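Local coordinates for citrate lyase subunit beta-like protein (Mycobacterium tuberculosis H37Rv, PDB 6CHU) that acts as a magnesium-dependent lyase of the HpcH/HpaI aldolase family, a homotrimeric TIM-barrel enzyme linked to itaconate dissimilation and leucine catabolism, at residues 143-148 and 154-159. Numbering follows the deposited sequence.
With MG (magnesium ion), chain B.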
ATOM      1  N   GLY A 143      -4.850   8.964  11.269  1.00 17.05           N
ATOM      2  CA  GLY A 143      -4.093   9.709  12.264  1.00 21.38           C
ATOM      3  C   GLY A 143      -2.665   9.219  12.383  1.00 21.27           C
ATOM      4  O   GLY A 143      -2.431   8.083  12.805  1.00 22.54           O
ATOM      5  N   ALA A 144      -1.699  10.068  12.038  1.00 20.69           N
ATOM      6  CA  ALA A 144      -0.325   9.589  11.916  1.00 20.06           C
ATOM      7  C   ALA A 144       0.319   9.352  13.282  1.00 22.52           C
ATOM      8  O   ALA A 144       1.093   8.402  13.452  1.00 24.45           O
ATOM      9  CB  ALA A 144       0.500  10.583  11.094  1.00 19.34           C
ATOM     10  N   GLU A 145       0.035  10.207  14.269  1.00 22.19           N
ATOM     11  CA  GLU A 145       0.780  10.103  15.523  1.00 24.12           C
ATOM     12  C   GLU A 145       0.372   8.874  16.327  1.00 21.99           C
ATOM     13  O   GLU A 145       1.239   8.172  16.864  1.00 23.84           O
ATOM     14  CB  GLU A 145       0.618  11.377  16.344  1.00 25.73           C
ATOM     15  CG  GLU A 145       1.379  12.538  15.740  1.00 39.37           C
ATOM     16  CD  GLU A 145       0.680  13.134  14.528  1.00 52.70           C
ATOM     17  OE1 GLU A 145      -0.543  12.898  14.364  1.00 55.94           O
ATOM     18  OE2 GLU A 145       1.357  13.838  13.743  1.00 55.91           O
ATOM     19  N   ASP A 146      -0.937   8.607  16.449  1.00 21.16           N
ATOM     20  CA  ASP A 146      -1.370   7.379  17.121  1.00 20.56           C
ATOM     21  C   ASP A 146      -0.966   6.139  16.327  1.00 20.86           C
ATOM     22  O   ASP A 146      -0.669   5.092  16.922  1.00 21.76           O
ATOM     23  CB  ASP A 146      -2.889   7.381  17.360  1.00 22.98           C
ATOM     24  CG  ASP A 146      -3.278   7.944  18.730  1.00 26.73           C
ATOM     25  OD1 ASP A 146      -2.613   7.601  19.734  1.00 30.38           O
ATOM     26  OD2 ASP A 146      -4.266   8.722  18.808  1.00 23.31           O
ATOM     27  N   LEU A 147      -0.934   6.234  14.995  1.00 20.79           N
ATOM     28  CA  LEU A 147      -0.448   5.108  14.198  1.00 18.96           C
ATOM     29  C   LEU A 147       0.971   4.742  14.613  1.00 21.64           C
ATOM     30  O   LEU A 147       1.253   3.592  14.968  1.00 19.50           O
ATOM     31  CB  LEU A 147      -0.516   5.445  12.708  1.00 20.48           C
ATOM     32  CG  LEU A 147       0.118   4.400  11.786  1.00 21.94           C
ATOM     33  CD1 LEU A 147      -0.684   3.116  11.812  1.00 17.32           C
ATOM     34  CD2 LEU A 147       0.268   4.937  10.360  1.00 24.07           C
ATOM     35  N   ILE A 148       1.871   5.726  14.620  1.00 19.75           N
ATOM     36  CA  ILE A 148       3.259   5.456  14.980  1.00 18.62           C
ATOM     37  C   ILE A 148       3.366   5.030  16.435  1.00 20.01           C
ATOM     38  O   ILE A 148       4.169   4.157  16.783  1.00 22.81           O
ATOM     39  CB  ILE A 148       4.130   6.693  14.693  1.00 24.58           C
ATOM     40  CG1 ILE A 148       4.179   6.959  13.188  1.00 26.74           C
ATOM     41  CG2 ILE A 148       5.531   6.549  15.338  1.00 24.74           C
ATOM     42  CD1 ILE A 148       4.898   5.908  12.398  1.00 28.09           C
ATOM     43  N   SER A 154       8.588   6.126  17.063  1.00 24.63           N
ATOM     44  CA  SER A 154       8.920   7.361  17.766  1.00 26.31           C
ATOM     45  C   SER A 154       8.703   8.637  16.960  1.00 30.15           C
ATOM     46  O   SER A 154       8.784   9.723  17.545  1.00 30.20           O
ATOM     47  CB  SER A 154      10.380   7.327  18.237  1.00 26.55           C
ATOM     48  OG  SER A 154      11.252   7.109  17.145  1.00 31.20           O
ATOM     49  N   SER A 155       8.455   8.556  15.653  1.00 26.26           N
ATOM     50  CA  SER A 155       8.122   9.756  14.895  1.00 25.31           C
ATOM     51  C   SER A 155       7.427   9.369  13.599  1.00 29.30           C
ATOM     52  O   SER A 155       7.747   8.342  12.993  1.00 27.15           O
ATOM     53  CB  SER A 155       9.359  10.613  14.597  1.00 33.31           C
ATOM     54  OG  SER A 155      10.271   9.942  13.766  1.00 31.21           O
ATOM     55  N   SER A 156       6.466  10.194  13.194  1.00 24.72           N
ATOM     56  CA  SER A 156       5.734   9.980  11.956  1.00 24.49           C
ATOM     57  C   SER A 156       6.356  10.688  10.760  1.00 24.60           C
ATOM     58  O   SER A 156       5.977  10.392   9.619  1.00 24.26           O
ATOM     59  CB  SER A 156       4.290  10.454  12.125  1.00 25.13           C
ATOM     60  OG  SER A 156       4.278  11.812  12.513  1.00 33.87           O
ATOM     61  N   ARG A 157       7.280  11.624  10.991  1.00 25.43           N
ATOM     62  CA  ARG A 157       7.851  12.443   9.930  1.00 25.90           C
ATOM     63  C   ARG A 157       9.370  12.385   9.947  1.00 29.20           C
ATOM     64  O   ARG A 157       9.994  12.283  11.006  1.00 29.63           O
ATOM     65  CB  ARG A 157       7.412  13.912  10.066  1.00 29.07           C
ATOM     66  CG  ARG A 157       5.925  14.112   9.847  1.00 28.03           C
ATOM     67  CD  ARG A 157       5.481  15.541  10.175  1.00 26.81           C
ATOM     68  NE  ARG A 157       4.020  15.637  10.228  1.00 29.45           N
ATOM     69  CZ  ARG A 157       3.249  15.891   9.175  1.00 28.05           C
ATOM     70  NH1 ARG A 157       3.800  16.083   7.982  1.00 27.00           N
ATOM     71  NH2 ARG A 157       1.932  15.972   9.317  1.00 28.55           N
ATOM     72  N   ARG A 158       9.958  12.477   8.755  1.00 25.07           N
ATOM     73  CA  ARG A 158      11.401  12.616   8.629  1.00 31.00           C
ATOM     74  C   ARG A 158      11.831  14.019   9.049  1.00 38.52           C
ATOM     75  O   ARG A 158      11.014  14.880   9.386  1.00 33.97           O
ATOM     76  CB  ARG A 158      11.854  12.359   7.194  1.00 34.09           C
ATOM     77  CG  ARG A 158      11.339  11.094   6.581  1.00 39.87           C
ATOM     78  CD  ARG A 158      12.024  10.848   5.255  1.00 50.03           C
ATOM     79  NE  ARG A 158      11.413   9.722   4.561  1.00 63.74           N
ATOM     80  CZ  ARG A 158      11.619   8.448   4.879  1.00 71.02           C
ATOM     81  NH1 ARG A 158      12.426   8.132   5.885  1.00 73.52           N
ATOM     82  NH2 ARG A 158      11.014   7.487   4.192  1.00 69.41           N
ATOM     83  N   ALA A 159      13.143  14.254   8.988  1.00 44.27           N
ATOM     84  CA  ALA A 159      13.699  15.535   9.415  1.00 49.91           C
ATOM     85  C   ALA A 159      13.152  16.695   8.590  1.00 51.69           C
ATOM     86  O   ALA A 159      12.923  17.787   9.123  1.00 53.34           O
ATOM     87  CB  ALA A 159      15.224  15.490   9.335  1.00 52.52           C
TER
HETATM   88 MG    MG B 301      -5.253  10.057  17.604  1.00 20.88          MG
HETATM   89  O   HOH W   1       1.114  16.049  12.011  1.00 31.32           O
HETATM   90  O   HOH W   2      -3.447  10.501  16.463  1.00 22.31           O
HETATM   91  O   HOH W   3      -4.789  11.421  19.158  1.00 22.15           O
HETATM   92  O   HOH W   4      -7.037   9.557  18.569  1.00 22.66           O
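Glu145 and Arg157 carry opposite charges yet meet through water: one molecule donates to Glu145 OE2 (2.8 Å) and accepts from Arg157 NH2, lying at the edge and in the plane of the guanidinium, while Glu145 OE2 and Arg157 NE stay 4.8 Å apart. The bend of the glutamate chain at chi2 (77°) turns its carboxylate so that OE2 comes to 3.8 Å from Ser156 OG. Beside the bridge the contact is van der Waals packing of aliphatic carbons on the loop. Ser156 CB touches both Ala144 CB and Ile148 CG1, at 3.9 and 3.7 Å. The two branches of Ile148 divide the loop: CG1, beside the backbone N (chi1 -66°), lies against Ser156 CA, whereas CG2 meets the amide nitrogens of Ser154 and Ser155, 3.5 Å from Ser154 N. Thus the first turn of helix 144-151, which follows barrel strand 137-142, is covered by the loop leading to helix 165-180. Arg157 is held further by a salt bridge to Glu202 and a cation-pi contact with Tyr163, and Glu145 O accepts a hydrogen bond from His267 of a second subunit. The same turn supplies Asp146, whose OD2 binds magnesium at 2.0 Å alongside Glu120; a metal-bound water also accepts from Asp146 N. Glu145, one end of the water bridge, is the sequence neighbour of this metal ligand, and the shared water links helix to loop without direct contact of the charged atoms.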